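Local coordinates for protein esterase (Xanthomonas oryzae pv. oryzae, PDB 3H2G) that hydrolyses ester bonds in the cell wall of rice, acting as a virulence enzyme of a bacterial leaf pathogen, at residues A[191-194]-A[195-199]; A[213-216]-A[217-221]; A[288-291]-A[292-296]. One frame throughout, in Å; residues are numbered along the deposited sequence.

Interaction 1. Residues A[191-194]-A[195-199]; sequences AHLS and KEFHL
Leu193 and Phe197 lie alongside each other on the turn that carries the chain from helix 177-192 into strand 198-205. This is the link from helix to second strand in the beta-alpha-beta unit 169-175, 177-192, 198-205, in a fold consistent with the alpha/beta hydrolases. The link itself is a backbone one: Phe197 N donates to Leu193 O over 3.1 Å, with the nitrogen nearly in line with the carbonyl (C=O...N 170°), an i to i+4 bond that spans the turn.

The apolar contact runs beside that bond. The two side chains point the same way. Leu193 CB sits in the plane of the phenyl ring at its edge, 4.0 Å from Phe197 CD2, and Leu193 CD1 is 4.1 Å from Phe197 CE2. Glu196 CG rests on one ring face, displaced toward the rim. Both apolar side chains reach helix 141-162, where they pack on Ile149.

Glu196 runs beside Leu193 as a fully extended chain, its CG trans to the backbone N (chi1 -179°). That shape brings OE2 past Leu193 CD2 and lets OE1 form a salt bridge with Arg153 on the same helix 141-162; Arg156 NH1 donates a hydrogen bond to Glu196 O.

Two waters bridge backbone atoms of the turn. Water 2 accepts from Leu199 N at 3.0 Å and gives a weak bond to Ser194 O. Water 1 donates to His192 O at 3.0 Å and accepts from Lys195 N at 3.1 Å.

Interaction 2. Residues A[213-216]-A[217-221]; sequences QTFL and DSWSG
Thr214 O is gripped twice, by Ser218 N at 3.3 Å and by water 3 at 2.7 Å; the same water is hydrogen-bonded to Ser218 OG, which also bonds to Asn223. Water 3 thus bridges the carbonyl of Thr214 and the hydroxyl of Ser218, one turn apart.

One step back, Asp217 N donates to Gln213 O in a regular i to i+4 bond, and the side chains of this pair join as well. Gln213 CG lies opposite the main-chain N, and the chain then folds at chi2 (60°), a bend that swings its amide over toward Asp217. Gln213 NE2 reaches Asp217 OD1 at 2.8 Å; the oxygen lies in the amide plane, but the nitrogen approaches from above the carboxylate plane.

Around Trp219 the bonding pattern changes: Trp219 N goes to Leu216 O at 3.3 Å, an i to i+3 bond that comes in above the carbonyl plane, and a type I turn from Ser218 closes with Gly221 N on Ser218 O at 2.9 Å. Trp219 CZ3 meets the edge of the Phe215 ring, 4.3 Å from Phe215 CD2, while the indole stacks with Phe302 and Tyr299 of helix 296-304.

Asp217 OD2 forms a salt bridge with Lys342, so the carboxylate shares its oxygens between an amide and an ammonium group, which probably keeps it ionised.

Interaction 3. Residues A[288-291]-A[292-296]; sequences DKVK and SYFQP
Val290 and Phe294 meet over one turn of a short, weakly bonded helix, 290-293, just ahead of helix 296-304, for which Gln295 stands at the N-cap.

Take Phe294 from its root. CB leaves the backbone with CG on the side of the main-chain nitrogen (chi1 -67°), and this swings the ring back over the preceding turn. CD2 then comes to 3.6 Å from Val290 CG2, the methyl lying near the ring plane at its edge, and Val290 O is close by. CE2 is next along that rim, 3.8 Å from the same methyl; it also lies at the edge of the Tyr293 ring, in its plane. Over the centre of the phenyl face sits Tyr293 CD2, so the tyrosine presents an edge to that face. Ile239 and Tyr299 from neighbouring helices add to the packing on Phe294, and the hydroxyl of Tyr293 bonds to Ser236.

Two backbone carbonyls each accept two bonds. Val290 O accepts Phe294 N almost straight on, at 3.3 Å, and Tyr293 N at 3.1 Å from well above its plane; both donors come from the same face. Lys289 O takes Ser292 N and the Ser292 hydroxyl. With chi1 at 68°, OG lies between N and C of its own backbone, turned back toward Lys289; it donates in the carbonyl plane, on a lone pair, and Ser292 OG to Lys289 O is 2.7 Å. The bond satisfies the hydroxyl of the exposed Ser292 within its own turn.

Water 4 bridges Lys291 O and Phe294 O, donating to both at 2.8 Å; Phe294 O also accepts from Gln258 NE2.

Overall arrangement
Interactions 2 and 3 are neighbours, their centres 14 Å apart, and touch where Ser220 O packs 4.2 Å from Val290 CG1. Tyr299 of helix 296-304 ties them further, stacking with Trp219 and also touching Val290 and Phe294. Both belong to the helical region inserted between strands 198-205 and 328-332, which may be part of the substrate-recognition module. Interaction 1 stands apart, about 22 Å from interaction 2 and 33 Å from interaction 3 by nearest atoms, leading into strand 198-205 on the opposite side of the chain's centre from interaction 3. Its helix 177-192 starts beside Ser176, probably the nucleophile of a Ser176-His377-Asp336 triad, so the turn closes the far end of that helix.

Interaction 1. Residues A[191-194]-A[195-199]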
# COMPACT_ATOMS: atom_id res chain seq x y z
N ALA A 191 4.06 -17.73 5.90
CA ALA A 191 4.76 -18.17 7.11
C ALA A 191 3.89 -18.75 8.23
O ALA A 191 4.39 -19.51 9.05
CB ALA A 191 5.60 -17.02 7.66
N HIS A 192 2.60 -18.41 8.25
CA HIS A 192 1.73 -18.87 9.34
C HIS A 192 0.28 -19.23 9.03
O HIS A 192 -0.30 -20.09 9.70
CB HIS A 192 1.67 -17.80 10.43
CG HIS A 192 2.98 -17.45 11.05
ND1 HIS A 192 3.63 -18.28 11.94
CD2 HIS A 192 3.76 -16.35 10.93
CE1 HIS A 192 4.75 -17.70 12.34
NE2 HIS A 192 4.86 -16.53 11.74
N LEU A 193 -0.30 -18.58 8.03
CA LEU A 193 -1.72 -18.78 7.73
C LEU A 193 -2.11 -19.43 6.41
O LEU A 193 -3.18 -19.15 5.87
CB LEU A 193 -2.43 -17.42 7.84
CG LEU A 193 -2.04 -16.58 9.07
CD1 LEU A 193 -2.60 -15.16 8.92
CD2 LEU A 193 -2.57 -17.23 10.33
N SER A 194 -1.27 -20.32 5.89
CA SER A 194 -1.57 -20.96 4.61
C SER A 194 -2.85 -21.80 4.60
O SER A 194 -3.43 -22.01 3.54
CB SER A 194 -0.38 -21.82 4.15
OG SER A 194 -0.09 -22.85 5.07
N LYS A 195 -3.29 -22.27 5.76
CA LYS A 195 -4.52 -23.06 5.79
C LYS A 195 -5.75 -22.16 5.69
O LYS A 195 -6.72 -22.49 5.01
CB LYS A 195 -4.61 -23.90 7.07
CG LYS A 195 -5.90 -24.73 7.13
CD LYS A 195 -6.01 -25.56 8.40
CE LYS A 195 -7.31 -26.36 8.40
NZ LYS A 195 -7.45 -27.25 9.59
N GLU A 196 -5.70 -21.01 6.37
CA GLU A 196 -6.82 -20.07 6.37
C GLU A 196 -6.99 -19.32 5.05
O GLU A 196 -8.12 -19.07 4.62
CB GLU A 196 -6.64 -19.06 7.51
CG GLU A 196 -7.76 -18.03 7.62
CD GLU A 196 -7.59 -17.13 8.82
OE1 GLU A 196 -8.43 -16.23 9.03
OE2 GLU A 196 -6.60 -17.31 9.56
N PHE A 197 -5.87 -18.97 4.42
CA PHE A 197 -5.89 -18.24 3.15
C PHE A 197 -5.15 -19.00 2.06
O PHE A 197 -3.92 -19.11 2.10
CB PHE A 197 -5.23 -16.87 3.33
CG PHE A 197 -5.90 -16.00 4.35
CD1 PHE A 197 -7.09 -15.35 4.05
CD2 PHE A 197 -5.34 -15.83 5.61
CE1 PHE A 197 -7.72 -14.54 4.99
CE2 PHE A 197 -5.96 -15.02 6.56
CZ PHE A 197 -7.16 -14.37 6.25
N HIS A 198 -5.89 -19.53 1.09
CA HIS A 198 -5.29 -20.26 -0.02
C HIS A 198 -4.78 -19.23 -1.02
O HIS A 198 -5.47 -18.87 -1.97
CB HIS A 198 -6.33 -21.18 -0.68
CG HIS A 198 -5.82 -21.90 -1.89
ND1 HIS A 198 -4.50 -22.25 -2.05
CD2 HIS A 198 -6.47 -22.39 -2.97
CE1 HIS A 198 -4.35 -22.91 -3.18
NE2 HIS A 198 -5.53 -23.01 -3.76
N LEU A 199 -3.55 -18.77 -0.78
CA LEU A 199 -2.92 -17.76 -1.61
C LEU A 199 -2.41 -18.35 -2.93
O LEU A 199 -1.55 -19.23 -2.93
CB LEU A 199 -1.76 -17.14 -0.82
CG LEU A 199 -1.11 -15.84 -1.30
CD1 LEU A 199 -2.16 -14.74 -1.45
CD2 LEU A 199 -0.05 -15.43 -0.29
O HOH W 1 -1.99 -22.29 8.55
O HOH W 2 -1.80 -20.48 0.98

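Interaction 2. Residues A[213-216]-A[217-221]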
# COMPACT_ATOMS: atom_id res chain seq x y z
N GLN A 213 17.48 0.61 1.72
CA GLN A 213 18.31 1.02 0.59
C GLN A 213 17.62 2.07 -0.28
O GLN A 213 18.28 2.93 -0.86
CB GLN A 213 18.69 -0.19 -0.27
CG GLN A 213 19.80 0.10 -1.27
CD GLN A 213 21.09 0.54 -0.59
OE1 GLN A 213 21.61 -0.15 0.29
NE2 GLN A 213 21.61 1.69 -0.99
N THR A 214 16.29 2.01 -0.35
CA THR A 214 15.53 2.97 -1.14
C THR A 214 15.73 4.38 -0.57
O THR A 214 15.91 5.34 -1.33
CB THR A 214 14.02 2.63 -1.14
OG1 THR A 214 13.80 1.46 -1.94
CG2 THR A 214 13.20 3.77 -1.70
N PHE A 215 15.70 4.50 0.75
CA PHE A 215 15.89 5.80 1.40
C PHE A 215 17.32 6.27 1.23
O PHE A 215 17.58 7.46 1.01
CB PHE A 215 15.55 5.72 2.89
CG PHE A 215 14.10 5.98 3.20
CD1 PHE A 215 13.13 5.02 2.93
CD2 PHE A 215 13.70 7.21 3.71
CE1 PHE A 215 11.79 5.28 3.17
CE2 PHE A 215 12.36 7.48 3.95
CZ PHE A 215 11.40 6.51 3.68
N LEU A 216 18.27 5.34 1.32
CA LEU A 216 19.67 5.68 1.14
C LEU A 216 19.90 6.22 -0.28
O LEU A 216 20.53 7.26 -0.47
CB LEU A 216 20.56 4.45 1.37
CG LEU A 216 20.70 3.93 2.80
CD1 LEU A 216 21.39 2.58 2.80
CD2 LEU A 216 21.50 4.95 3.63
N ASP A 217 19.38 5.50 -1.27
CA ASP A 217 19.56 5.91 -2.66
C ASP A 217 19.02 7.29 -3.02
O ASP A 217 19.58 7.97 -3.88
CB ASP A 217 18.95 4.86 -3.60
CG ASP A 217 19.67 3.52 -3.54
OD1 ASP A 217 20.79 3.47 -2.98
OD2 ASP A 217 19.12 2.53 -4.05
N SER A 218 17.93 7.70 -2.37
CA SER A 218 17.32 9.00 -2.65
C SER A 218 17.57 10.05 -1.58
O SER A 218 17.01 11.14 -1.65
CB SER A 218 15.80 8.84 -2.81
OG SER A 218 15.46 8.02 -3.92
N TRP A 219 18.41 9.73 -0.60
CA TRP A 219 18.67 10.66 0.50
C TRP A 219 19.09 12.08 0.11
O TRP A 219 18.71 13.05 0.78
CB TRP A 219 19.70 10.07 1.46
CG TRP A 219 19.68 10.71 2.81
CD1 TRP A 219 20.65 11.49 3.37
CD2 TRP A 219 18.61 10.65 3.77
NE1 TRP A 219 20.25 11.92 4.62
CE2 TRP A 219 19.01 11.42 4.89
CE3 TRP A 219 17.36 10.02 3.79
CZ2 TRP A 219 18.20 11.58 6.02
CZ3 TRP A 219 16.55 10.18 4.92
CH2 TRP A 219 16.98 10.95 6.01
N SER A 220 19.86 12.22 -0.97
CA SER A 220 20.31 13.54 -1.41
C SER A 220 19.19 14.36 -2.03
O SER A 220 19.32 15.58 -2.21
CB SER A 220 21.44 13.40 -2.44
OG SER A 220 20.93 12.90 -3.67
N GLY A 221 18.08 13.70 -2.34
CA GLY A 221 16.95 14.37 -2.95
C GLY A 221 16.73 13.87 -4.36
O GLY A 221 15.71 14.16 -4.99
O HOH W 3 15.59 5.37 -4.01

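Interaction 3. Residues A[288-291]-A[292-296]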
# COMPACT_ATOMS: atom_id res chain seq x y z
N ASP A 288 14.58 20.61 -2.81
CA ASP A 288 15.81 21.36 -3.04
C ASP A 288 16.33 22.05 -1.78
O ASP A 288 17.49 22.47 -1.72
CB ASP A 288 15.59 22.39 -4.15
CG ASP A 288 14.42 23.32 -3.85
OD1 ASP A 288 14.65 24.47 -3.45
OD2 ASP A 288 13.26 22.88 -4.02
N LYS A 289 15.47 22.16 -0.77
CA LYS A 289 15.84 22.80 0.49
C LYS A 289 15.97 21.78 1.62
O LYS A 289 15.82 22.11 2.79
CB LYS A 289 14.79 23.84 0.87
CG LYS A 289 14.54 24.90 -0.18
CD LYS A 289 13.43 25.85 0.26
CE LYS A 289 13.10 26.87 -0.83
NZ LYS A 289 12.55 26.23 -2.05
N VAL A 290 16.26 20.53 1.25
CA VAL A 290 16.39 19.47 2.24
C VAL A 290 17.44 19.75 3.31
O VAL A 290 17.29 19.33 4.46
CB VAL A 290 16.71 18.11 1.54
CG1 VAL A 290 18.06 18.17 0.85
CG2 VAL A 290 16.66 16.98 2.56
N LYS A 291 18.51 20.47 2.95
CA LYS A 291 19.55 20.77 3.93
C LYS A 291 19.14 21.79 4.98
O LYS A 291 19.81 21.94 6.01
CB LYS A 291 20.83 21.24 3.23
CG LYS A 291 21.57 20.11 2.53
CD LYS A 291 22.89 20.58 1.94
CE LYS A 291 23.63 19.44 1.26
NZ LYS A 291 24.91 19.92 0.64
N SER A 292 18.03 22.49 4.73
CA SER A 292 17.54 23.47 5.69
C SER A 292 16.39 22.85 6.48
O SER A 292 15.89 23.45 7.43
CB SER A 292 17.04 24.72 4.95
OG SER A 292 15.89 24.43 4.19
N TYR A 293 15.99 21.64 6.09
CA TYR A 293 14.89 20.94 6.74
C TYR A 293 15.36 20.02 7.87
O TYR A 293 14.94 20.16 9.02
CB TYR A 293 14.13 20.12 5.70
CG TYR A 293 12.87 19.48 6.24
CD1 TYR A 293 11.79 20.26 6.66
CD2 TYR A 293 12.76 18.09 6.34
CE1 TYR A 293 10.63 19.68 7.16
CE2 TYR A 293 11.60 17.50 6.84
CZ TYR A 293 10.54 18.30 7.25
OH TYR A 293 9.40 17.74 7.74
N PHE A 294 16.22 19.07 7.53
CA PHE A 294 16.74 18.14 8.52
C PHE A 294 17.94 18.74 9.24
O PHE A 294 18.65 19.57 8.68
CB PHE A 294 17.20 16.84 7.85
CG PHE A 294 16.09 16.03 7.26
CD1 PHE A 294 15.12 15.46 8.08
CD2 PHE A 294 15.99 15.85 5.88
CE1 PHE A 294 14.08 14.71 7.54
CE2 PHE A 294 14.95 15.10 5.33
CZ PHE A 294 13.99 14.53 6.16
N GLN A 295 18.15 18.33 10.49
CA GLN A 295 19.31 18.79 11.25
C GLN A 295 20.51 18.28 10.46
O GLN A 295 20.50 17.13 10.00
CB GLN A 295 19.31 18.18 12.65
CG GLN A 295 18.32 18.82 13.61
CD GLN A 295 18.74 20.21 14.03
OE1 GLN A 295 19.75 20.73 13.57
NE2 GLN A 295 17.96 20.82 14.92
N PRO A 296 21.55 19.11 10.29
CA PRO A 296 22.74 18.69 9.54
C PRO A 296 23.38 17.40 10.07
O PRO A 296 23.87 16.59 9.28
CB PRO A 296 23.66 19.90 9.67
CG PRO A 296 22.68 21.05 9.73
CD PRO A 296 21.64 20.52 10.69
O HOH W 4 20.81 19.54 6.95